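PKS_KS domain-containing protein (Photorhabdus luminescens subsp. laumondii, PDB 6SMO) probably works as a beta-ketoacyl synthase (3-oxoacyl-[acyl-carrier-protein] synthase) of the thiolase-like superfamily, and here holds a poly-keto aldehyde chain in its pocket. Local coordinates at residues B[47-58]-B[361-369]; B[110-118]-B[268-278]. One frame throughout, in Å; residues are numbered along the deposited sequence.

In the fold
Read from the N terminus, the chain first meets helix 44-53 and its exit, the opening side of interaction 1, and then the end of helix 95-111, the opening side of interaction 2. Interaction 2 closes first, when residues 268-278 come up against residues 110-118; interaction 1 closes later, at residues 361-369. The loop of interaction 2 therefore lies wholly within that of interaction 1, and the two do not cross. Interaction 1 ties helix 44-53 to the segment that leaves strand 360-361, outermost of the mixed sheet within this chain, for the ligand pocket; interaction 2 ties helix 95-111 to inner strand 263-271 and the following helix 272-277. Their centres lie about 29 Å apart, nearest atoms about 10 Å.

Interaction 1 of 2, residues B[47-58]-B[361-369]; sequences FWNNIHNGKSGV and NSLKSMTGH. With LKZ (3,5,7,9,11-pentakis(oxidanylidene)dodecanal), chain H.
Met366 lies against the last turn of helix 44-53 and the loop leaving it, joining that helix to the weakly bonded helical turn at about 364-367 that precedes His369 in this ketosynthase of the thiolase-like superfamily. The packed side is built on its thioether. SD lies 3.6 Å from Ile51 CA, and a bend at the last torsion (chi3 -103°) brings CE to 3.8 Å from Ile51 CB, the two side chains crossing at about a right angle. Leu363 extends the apolar patch with both methyls: CD1 reaches Ile51 CG2 at 3.9 Å, and CD2 meets the Phe47 ring at its edge, close to the ring plane, 3.8 Å from CZ. Phe47 also packs on Ile377 and Ala381 of helix 372-388, which places this side in the buried interior.

The solvent side is looser and more polar. Beyond Gly54, the first residue past the helix to leave helical angles, with positive phi, Lys55 turns its CB away from 361-369 and runs extended in an exposed position, and its carbonyl oxygen is what meets Met366. Ser56 OG accepts from Val58 N in an ST turn, while Gly57 N, partly exposed like Ser56, donates to Met366 O at 2.8 Å (N-H...O 151°), the single hydrogen bond between the segments.

Toward the pocket the contact is buried again. Lys364 NZ forms a salt bridge with Glu378, and Gly368, also with positive phi, leads on to His369, whose NE2 comes within 2.9 Å of O19 of the bound poly-keto chain.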
# COMPACT_ATOMS: atom_id res chain seq x y z
N PHE B 47 -11.38 -23.36 -9.17
CA PHE B 47 -10.27 -22.95 -8.26
C PHE B 47 -10.04 -24.02 -7.19
O PHE B 47 -8.87 -24.41 -6.99
CB PHE B 47 -10.56 -21.59 -7.62
CG PHE B 47 -9.57 -21.15 -6.58
CD1 PHE B 47 -8.30 -20.74 -6.94
CD2 PHE B 47 -9.91 -21.15 -5.23
CE1 PHE B 47 -7.38 -20.33 -5.98
CE2 PHE B 47 -8.99 -20.74 -4.27
CZ PHE B 47 -7.73 -20.34 -4.64
N TRP B 48 -11.11 -24.47 -6.53
CA TRP B 48 -11.05 -25.44 -5.40
C TRP B 48 -10.55 -26.80 -5.88
O TRP B 48 -9.63 -27.35 -5.24
CB TRP B 48 -12.41 -25.57 -4.70
CG TRP B 48 -12.41 -26.65 -3.66
CD1 TRP B 48 -13.04 -27.86 -3.74
CD2 TRP B 48 -11.70 -26.64 -2.41
NE1 TRP B 48 -12.78 -28.60 -2.61
CE2 TRP B 48 -11.97 -27.87 -1.78
CE3 TRP B 48 -10.89 -25.71 -1.76
CZ2 TRP B 48 -11.44 -28.19 -0.53
CZ3 TRP B 48 -10.37 -26.02 -0.53
CH2 TRP B 48 -10.64 -27.25 0.08
N ASN B 49 -11.15 -27.33 -6.95
CA ASN B 49 -10.87 -28.69 -7.50
C ASN B 49 -9.37 -28.85 -7.75
O ASN B 49 -8.83 -29.92 -7.38
CB ASN B 49 -11.66 -28.95 -8.79
CG ASN B 49 -13.14 -29.14 -8.56
OD1 ASN B 49 -13.56 -29.58 -7.49
ND2 ASN B 49 -13.94 -28.82 -9.56
N ASN B 50 -8.72 -27.84 -8.33
CA ASN B 50 -7.29 -27.89 -8.74
C ASN B 50 -6.39 -27.87 -7.50
O ASN B 50 -5.45 -28.69 -7.46
CB ASN B 50 -6.95 -26.77 -9.73
CG ASN B 50 -7.52 -27.01 -11.11
OD1 ASN B 50 -8.21 -26.15 -11.66
ND2 ASN B 50 -7.25 -28.17 -11.68
N ILE B 51 -6.66 -26.99 -6.53
CA ILE B 51 -5.83 -26.84 -5.29
C ILE B 51 -6.06 -28.04 -4.37
O ILE B 51 -5.13 -28.39 -3.61
CB ILE B 51 -6.06 -25.49 -4.58
CG1 ILE B 51 -7.47 -25.37 -3.98
CG2 ILE B 51 -5.74 -24.33 -5.51
CD1 ILE B 51 -7.58 -24.31 -2.90
N HIS B 52 -7.25 -28.66 -4.43
CA HIS B 52 -7.61 -29.89 -3.68
C HIS B 52 -6.68 -31.04 -4.10
O HIS B 52 -6.11 -31.69 -3.21
CB HIS B 52 -9.09 -30.26 -3.91
CG HIS B 52 -9.53 -31.46 -3.16
ND1 HIS B 52 -9.35 -32.74 -3.64
CD2 HIS B 52 -10.14 -31.59 -1.96
CE1 HIS B 52 -9.83 -33.61 -2.77
NE2 HIS B 52 -10.32 -32.93 -1.73
N ASN B 53 -6.54 -31.25 -5.41
CA ASN B 53 -5.77 -32.37 -6.02
C ASN B 53 -4.27 -32.06 -5.97
O ASN B 53 -3.47 -33.01 -6.12
CB ASN B 53 -6.23 -32.65 -7.46
CG ASN B 53 -7.71 -32.92 -7.57
OD1 ASN B 53 -8.32 -33.45 -6.65
ND2 ASN B 53 -8.30 -32.56 -8.70
N GLY B 54 -3.90 -30.79 -5.80
CA GLY B 54 -2.50 -30.32 -5.71
C GLY B 54 -1.91 -30.09 -7.09
O GLY B 54 -0.72 -30.41 -7.28
N LYS B 55 -2.70 -29.55 -8.02
CA LYS B 55 -2.29 -29.26 -9.42
C LYS B 55 -1.68 -27.86 -9.48
O LYS B 55 -2.34 -26.91 -9.01
CB LYS B 55 -3.48 -29.38 -10.38
CG LYS B 55 -3.10 -29.38 -11.86
CD LYS B 55 -4.29 -29.50 -12.79
CE LYS B 55 -3.88 -29.59 -14.24
NZ LYS B 55 -5.06 -29.69 -15.14
N SER B 56 -0.47 -27.74 -10.03
CA SER B 56 0.26 -26.46 -10.23
C SER B 56 -0.45 -25.64 -11.31
O SER B 56 -0.83 -26.23 -12.34
CB SER B 56 1.70 -26.71 -10.57
OG SER B 56 2.41 -25.48 -10.70
N GLY B 57 -0.61 -24.33 -11.06
CA GLY B 57 -1.11 -23.35 -12.04
C GLY B 57 0.03 -22.54 -12.65
O GLY B 57 -0.26 -21.59 -13.40
N VAL B 58 1.28 -22.91 -12.35
CA VAL B 58 2.51 -22.22 -12.84
C VAL B 58 2.74 -22.65 -14.29
O VAL B 58 2.66 -23.86 -14.57
CB VAL B 58 3.74 -22.54 -11.96
CG1 VAL B 58 4.97 -21.79 -12.44
CG2 VAL B 58 3.48 -22.24 -10.49
N ASN B 361 0.35 -24.51 5.53
CA ASN B 361 0.48 -24.63 4.05
C ASN B 361 0.71 -23.25 3.42
O ASN B 361 0.49 -22.22 4.09
CB ASN B 361 -0.73 -25.32 3.42
CG ASN B 361 -2.06 -24.65 3.72
OD1 ASN B 361 -2.10 -23.59 4.33
ND2 ASN B 361 -3.14 -25.26 3.28
N SER B 362 1.16 -23.27 2.16
CA SER B 362 1.33 -22.09 1.26
C SER B 362 0.68 -22.40 -0.09
O SER B 362 1.05 -23.43 -0.70
CB SER B 362 2.78 -21.74 1.11
OG SER B 362 2.95 -20.66 0.20
N LEU B 363 -0.24 -21.55 -0.54
CA LEU B 363 -0.95 -21.70 -1.85
C LEU B 363 -0.01 -21.29 -2.99
O LEU B 363 -0.27 -21.71 -4.14
CB LEU B 363 -2.22 -20.85 -1.85
CG LEU B 363 -3.25 -21.21 -2.91
CD1 LEU B 363 -4.01 -22.47 -2.52
CD2 LEU B 363 -4.22 -20.07 -3.14
N LYS B 364 1.04 -20.52 -2.68
CA LYS B 364 2.00 -19.96 -3.68
C LYS B 364 2.82 -21.08 -4.33
O LYS B 364 3.50 -20.79 -5.33
CB LYS B 364 2.92 -18.94 -3.01
CG LYS B 364 2.24 -17.66 -2.53
CD LYS B 364 3.21 -16.65 -1.96
CE LYS B 364 2.54 -15.38 -1.47
NZ LYS B 364 1.73 -15.61 -0.25
N SER B 365 2.77 -22.31 -3.80
CA SER B 365 3.40 -23.52 -4.39
C SER B 365 2.67 -23.92 -5.68
O SER B 365 3.33 -24.51 -6.56
CB SER B 365 3.42 -24.66 -3.41
OG SER B 365 2.11 -25.02 -3.00
N MET B 366 1.37 -23.62 -5.78
CA MET B 366 0.52 -23.92 -6.96
C MET B 366 0.26 -22.64 -7.77
O MET B 366 0.38 -22.70 -9.01
CB MET B 366 -0.83 -24.50 -6.52
CG MET B 366 -0.68 -25.78 -5.71
SD MET B 366 -2.28 -26.53 -5.30
CE MET B 366 -2.44 -26.06 -3.58
N THR B 367 -0.08 -21.53 -7.10
CA THR B 367 -0.54 -20.26 -7.71
C THR B 367 0.64 -19.36 -8.09
O THR B 367 0.49 -18.58 -9.05
CB THR B 367 -1.48 -19.49 -6.77
OG1 THR B 367 -0.85 -19.40 -5.49
CG2 THR B 367 -2.84 -20.13 -6.63
N GLY B 368 1.76 -19.45 -7.37
CA GLY B 368 2.85 -18.46 -7.42
C GLY B 368 2.49 -17.25 -6.58
O GLY B 368 1.53 -17.35 -5.80
N HIS B 369 3.23 -16.15 -6.75
CA HIS B 369 3.06 -14.93 -5.92
C HIS B 369 2.41 -13.80 -6.72
O HIS B 369 3.05 -13.27 -7.62
CB HIS B 369 4.41 -14.54 -5.31
CG HIS B 369 4.31 -13.65 -4.11
ND1 HIS B 369 3.14 -13.07 -3.72
CD2 HIS B 369 5.24 -13.22 -3.24
CE1 HIS B 369 3.34 -12.33 -2.66
NE2 HIS B 369 4.61 -12.41 -2.35
C4 LKZ H . 7.87 -3.10 -8.62
C5 LKZ H . 7.24 -2.35 -7.47
C6 LKZ H . 5.94 -2.91 -6.90
C7 LKZ H . 6.21 -3.46 -5.52
C8 LKZ H . 5.04 -4.00 -4.68
C10 LKZ H . 6.22 -8.05 -1.58
C22 LKZ H . 7.49 -2.38 -9.90
C11 LKZ H . 5.13 -8.78 -2.32
O19 LKZ H . 5.36 -9.73 -3.06
C3 LKZ H . 5.91 -6.59 -1.85
O23 LKZ H . 5.80 -5.81 -0.92
C2 LKZ H . 5.62 -6.18 -3.30
C9 LKZ H . 5.66 -4.66 -3.44
O20 LKZ H . 6.25 -3.97 -2.63
O21 LKZ H . 7.34 -3.52 -5.11
O22 LKZ H . 7.76 -1.33 -7.05
O24 LKZ H . 8.23 -1.56 -10.43
C23 LKZ H . 6.15 -2.75 -10.49

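Interaction 2 of 2, residues B[110-118]-B[268-278]; sequences DANLRPSDI and ILESYEHAKQR
Ala111 O, at the end of helix 95-111, is gripped end-on by both terminal nitrogens of Arg278: NH2 donates at 2.9 Å (156°) and NH1 at 3.3 Å, from the same face of the carbonyl plane. The helix stops here in a Schellman motif with Asn112, at positive phi, as its C-prime residue. Arg278 thus links a helix C terminus to the strand 263-271 side of the central sheet of this thiolase-like fold. A positive group at that end would probably be favoured by the helix dipole.

Glu270 and Ala111 O together hold the guanidinium in its rotation. Glu270 forms a side-on salt bridge, NE donating to OE1 and NH2 to OE2, the latter at 2.8 Å, with both carboxylate oxygens close to the guanidinium plane. Glu270 OE1 also takes a bond from His274 ND1 at 2.9 Å, coming from above the carboxylate plane, and OE2 has a further partner in Thr32 OG1 of strand 29-37. Asp117 OD2 lies near NH1 but well off the guanidinium plane, with no N-H aimed at it.

Beside this polar network lies a small apolar patch. Ile268 CG2 meets Leu113 CD1 at 3.6 Å and Ala111 CB at 3.9 Å. The other branch of Leu113 turns to the arginine: CD2 sits over the centre of one guanidinium face, 3.6 Å from Arg278 CZ.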
# COMPACT_ATOMS: atom_id res chain seq x y z
N ASP B 110 -22.43 -15.26 -5.71
CA ASP B 110 -22.21 -16.34 -4.71
C ASP B 110 -22.90 -15.97 -3.39
O ASP B 110 -23.49 -16.86 -2.76
CB ASP B 110 -20.72 -16.62 -4.50
CG ASP B 110 -20.43 -17.81 -3.60
OD1 ASP B 110 -21.25 -18.76 -3.60
OD2 ASP B 110 -19.40 -17.78 -2.90
N ALA B 111 -22.81 -14.69 -2.99
CA ALA B 111 -23.40 -14.14 -1.75
C ALA B 111 -24.93 -14.07 -1.86
O ALA B 111 -25.59 -14.04 -0.80
CB ALA B 111 -22.82 -12.77 -1.47
N ASN B 112 -25.46 -14.03 -3.09
CA ASN B 112 -26.91 -13.91 -3.39
C ASN B 112 -27.40 -12.53 -2.93
O ASN B 112 -28.43 -12.47 -2.23
CB ASN B 112 -27.72 -15.06 -2.78
CG ASN B 112 -29.13 -15.17 -3.33
OD1 ASN B 112 -29.43 -14.64 -4.39
ND2 ASN B 112 -29.99 -15.86 -2.60
N LEU B 113 -26.67 -11.48 -3.31
CA LEU B 113 -27.02 -10.06 -3.03
C LEU B 113 -27.63 -9.44 -4.28
O LEU B 113 -27.09 -9.67 -5.38
CB LEU B 113 -25.76 -9.30 -2.59
CG LEU B 113 -25.32 -9.51 -1.15
CD1 LEU B 113 -23.91 -8.98 -0.93
CD2 LEU B 113 -26.29 -8.85 -0.18
N ARG B 114 -28.72 -8.67 -4.11
CA ARG B 114 -29.45 -7.98 -5.21
C ARG B 114 -29.92 -6.62 -4.71
O ARG B 114 -30.08 -6.43 -3.51
CB ARG B 114 -30.62 -8.85 -5.70
CG ARG B 114 -31.56 -9.34 -4.61
CD ARG B 114 -32.27 -10.63 -5.00
NE ARG B 114 -33.06 -11.18 -3.91
CZ ARG B 114 -34.37 -10.98 -3.72
NH1 ARG B 114 -34.97 -11.55 -2.69
NH2 ARG B 114 -35.07 -10.22 -4.55
N PRO B 115 -30.12 -5.63 -5.61
CA PRO B 115 -30.53 -4.28 -5.23
C PRO B 115 -31.50 -4.18 -4.04
O PRO B 115 -31.34 -3.27 -3.24
CB PRO B 115 -31.19 -3.77 -6.51
CG PRO B 115 -30.39 -4.42 -7.62
CD PRO B 115 -29.96 -5.76 -7.07
N SER B 116 -32.47 -5.09 -3.96
CA SER B 116 -33.49 -5.17 -2.88
C SER B 116 -32.81 -5.33 -1.51
O SER B 116 -33.17 -4.58 -0.58
CB SER B 116 -34.46 -6.30 -3.13
OG SER B 116 -34.96 -6.26 -4.46
N ASP B 117 -31.86 -6.26 -1.41
CA ASP B 117 -31.13 -6.60 -0.15
C ASP B 117 -30.12 -5.49 0.19
O ASP B 117 -29.96 -5.20 1.39
CB ASP B 117 -30.39 -7.94 -0.27
CG ASP B 117 -31.31 -9.15 -0.38
OD1 ASP B 117 -32.36 -9.16 0.31
OD2 ASP B 117 -30.97 -10.07 -1.14
N ILE B 118 -29.47 -4.91 -0.82
CA ILE B 118 -28.33 -3.95 -0.66
C ILE B 118 -28.89 -2.57 -0.29
O ILE B 118 -29.72 -2.04 -1.06
CB ILE B 118 -27.46 -3.89 -1.93
CG1 ILE B 118 -26.94 -5.27 -2.34
CG2 ILE B 118 -26.32 -2.89 -1.75
CD1 ILE B 118 -26.51 -5.36 -3.79
N ILE B 268 -17.01 -11.17 0.06
CA ILE B 268 -18.19 -10.38 0.52
C ILE B 268 -18.29 -10.56 2.04
O ILE B 268 -18.85 -11.58 2.48
CB ILE B 268 -19.48 -10.81 -0.20
CG1 ILE B 268 -19.34 -10.76 -1.72
CG2 ILE B 268 -20.67 -9.98 0.28
CD1 ILE B 268 -18.96 -9.40 -2.28
N LEU B 269 -17.75 -9.60 2.80
CA LEU B 269 -17.86 -9.54 4.28
C LEU B 269 -19.15 -8.79 4.64
O LEU B 269 -19.45 -7.79 3.97
CB LEU B 269 -16.64 -8.82 4.87
CG LEU B 269 -15.27 -9.28 4.36
CD1 LEU B 269 -14.16 -8.54 5.09
CD2 LEU B 269 -15.10 -10.78 4.52
N GLU B 270 -19.89 -9.27 5.64
CA GLU B 270 -21.08 -8.55 6.19
C GLU B 270 -21.32 -8.96 7.64
O GLU B 270 -20.69 -9.93 8.11
CB GLU B 270 -22.31 -8.79 5.31
CG GLU B 270 -22.66 -10.25 5.07
CD GLU B 270 -23.89 -10.43 4.19
OE1 GLU B 270 -25.00 -10.15 4.67
OE2 GLU B 270 -23.72 -10.85 3.03
N SER B 271 -22.20 -8.22 8.32
CA SER B 271 -22.60 -8.42 9.74
C SER B 271 -23.26 -9.79 9.91
O SER B 271 -23.92 -10.25 8.96
CB SER B 271 -23.52 -7.31 10.19
OG SER B 271 -23.92 -7.49 11.54
N TYR B 272 -23.08 -10.41 11.08
CA TYR B 272 -23.66 -11.73 11.45
C TYR B 272 -25.19 -11.61 11.49
O TYR B 272 -25.87 -12.53 11.00
CB TYR B 272 -23.10 -12.21 12.79
CG TYR B 272 -23.51 -13.61 13.18
CD1 TYR B 272 -23.19 -14.69 12.38
CD2 TYR B 272 -24.21 -13.85 14.35
CE1 TYR B 272 -23.56 -15.98 12.73
CE2 TYR B 272 -24.59 -15.13 14.71
CZ TYR B 272 -24.26 -16.20 13.90
OH TYR B 272 -24.63 -17.47 14.25
N GLU B 273 -25.71 -10.50 12.04
CA GLU B 273 -27.16 -10.22 12.17
C GLU B 273 -27.77 -9.99 10.78
O GLU B 273 -28.86 -10.53 10.52
CB GLU B 273 -27.40 -9.00 13.06
CG GLU B 273 -27.00 -9.22 14.51
CD GLU B 273 -27.82 -10.26 15.26
OE1 GLU B 273 -27.22 -11.12 15.93
OE2 GLU B 273 -29.07 -10.20 15.17
N HIS B 274 -27.07 -9.24 9.91
CA HIS B 274 -27.51 -8.89 8.53
C HIS B 274 -27.62 -10.15 7.67
O HIS B 274 -28.58 -10.23 6.87
CB HIS B 274 -26.56 -7.86 7.91
CG HIS B 274 -27.05 -7.31 6.60
ND1 HIS B 274 -26.73 -7.90 5.39
CD2 HIS B 274 -27.83 -6.25 6.32
CE1 HIS B 274 -27.30 -7.22 4.42
NE2 HIS B 274 -27.97 -6.20 4.96
N ALA B 275 -26.67 -11.08 7.81
CA ALA B 275 -26.59 -12.34 7.04
C ALA B 275 -27.72 -13.29 7.45
O ALA B 275 -28.30 -13.93 6.54
CB ALA B 275 -25.23 -12.98 7.24
N LYS B 276 -28.02 -13.38 8.75
CA LYS B 276 -29.04 -14.31 9.32
C LYS B 276 -30.45 -13.89 8.90
O LYS B 276 -31.27 -14.79 8.63
CB LYS B 276 -28.93 -14.38 10.84
CG LYS B 276 -27.86 -15.33 11.37
CD LYS B 276 -28.05 -15.70 12.83
CE LYS B 276 -27.92 -14.53 13.77
NZ LYS B 276 -28.06 -14.95 15.19
N GLN B 277 -30.72 -12.58 8.84
CA GLN B 277 -32.07 -12.02 8.53
C GLN B 277 -32.46 -12.36 7.09
O GLN B 277 -33.64 -12.72 6.87
CB GLN B 277 -32.11 -10.51 8.79
CG GLN B 277 -32.19 -10.15 10.26
CD GLN B 277 -33.51 -10.51 10.90
OE1 GLN B 277 -33.57 -11.26 11.87
NE2 GLN B 277 -34.59 -9.99 10.34
N ARG B 278 -31.52 -12.25 6.14
CA ARG B 278 -31.75 -12.55 4.70
C ARG B 278 -31.46 -14.03 4.41
O ARG B 278 -31.66 -14.45 3.25
CB ARG B 278 -30.92 -11.62 3.81
CG ARG B 278 -29.43 -11.94 3.74
CD ARG B 278 -28.67 -10.82 3.07
NE ARG B 278 -27.30 -11.18 2.71
CZ ARG B 278 -26.95 -11.88 1.63
NH1 ARG B 278 -27.86 -12.33 0.78
NH2 ARG B 278 -25.67 -12.15 1.41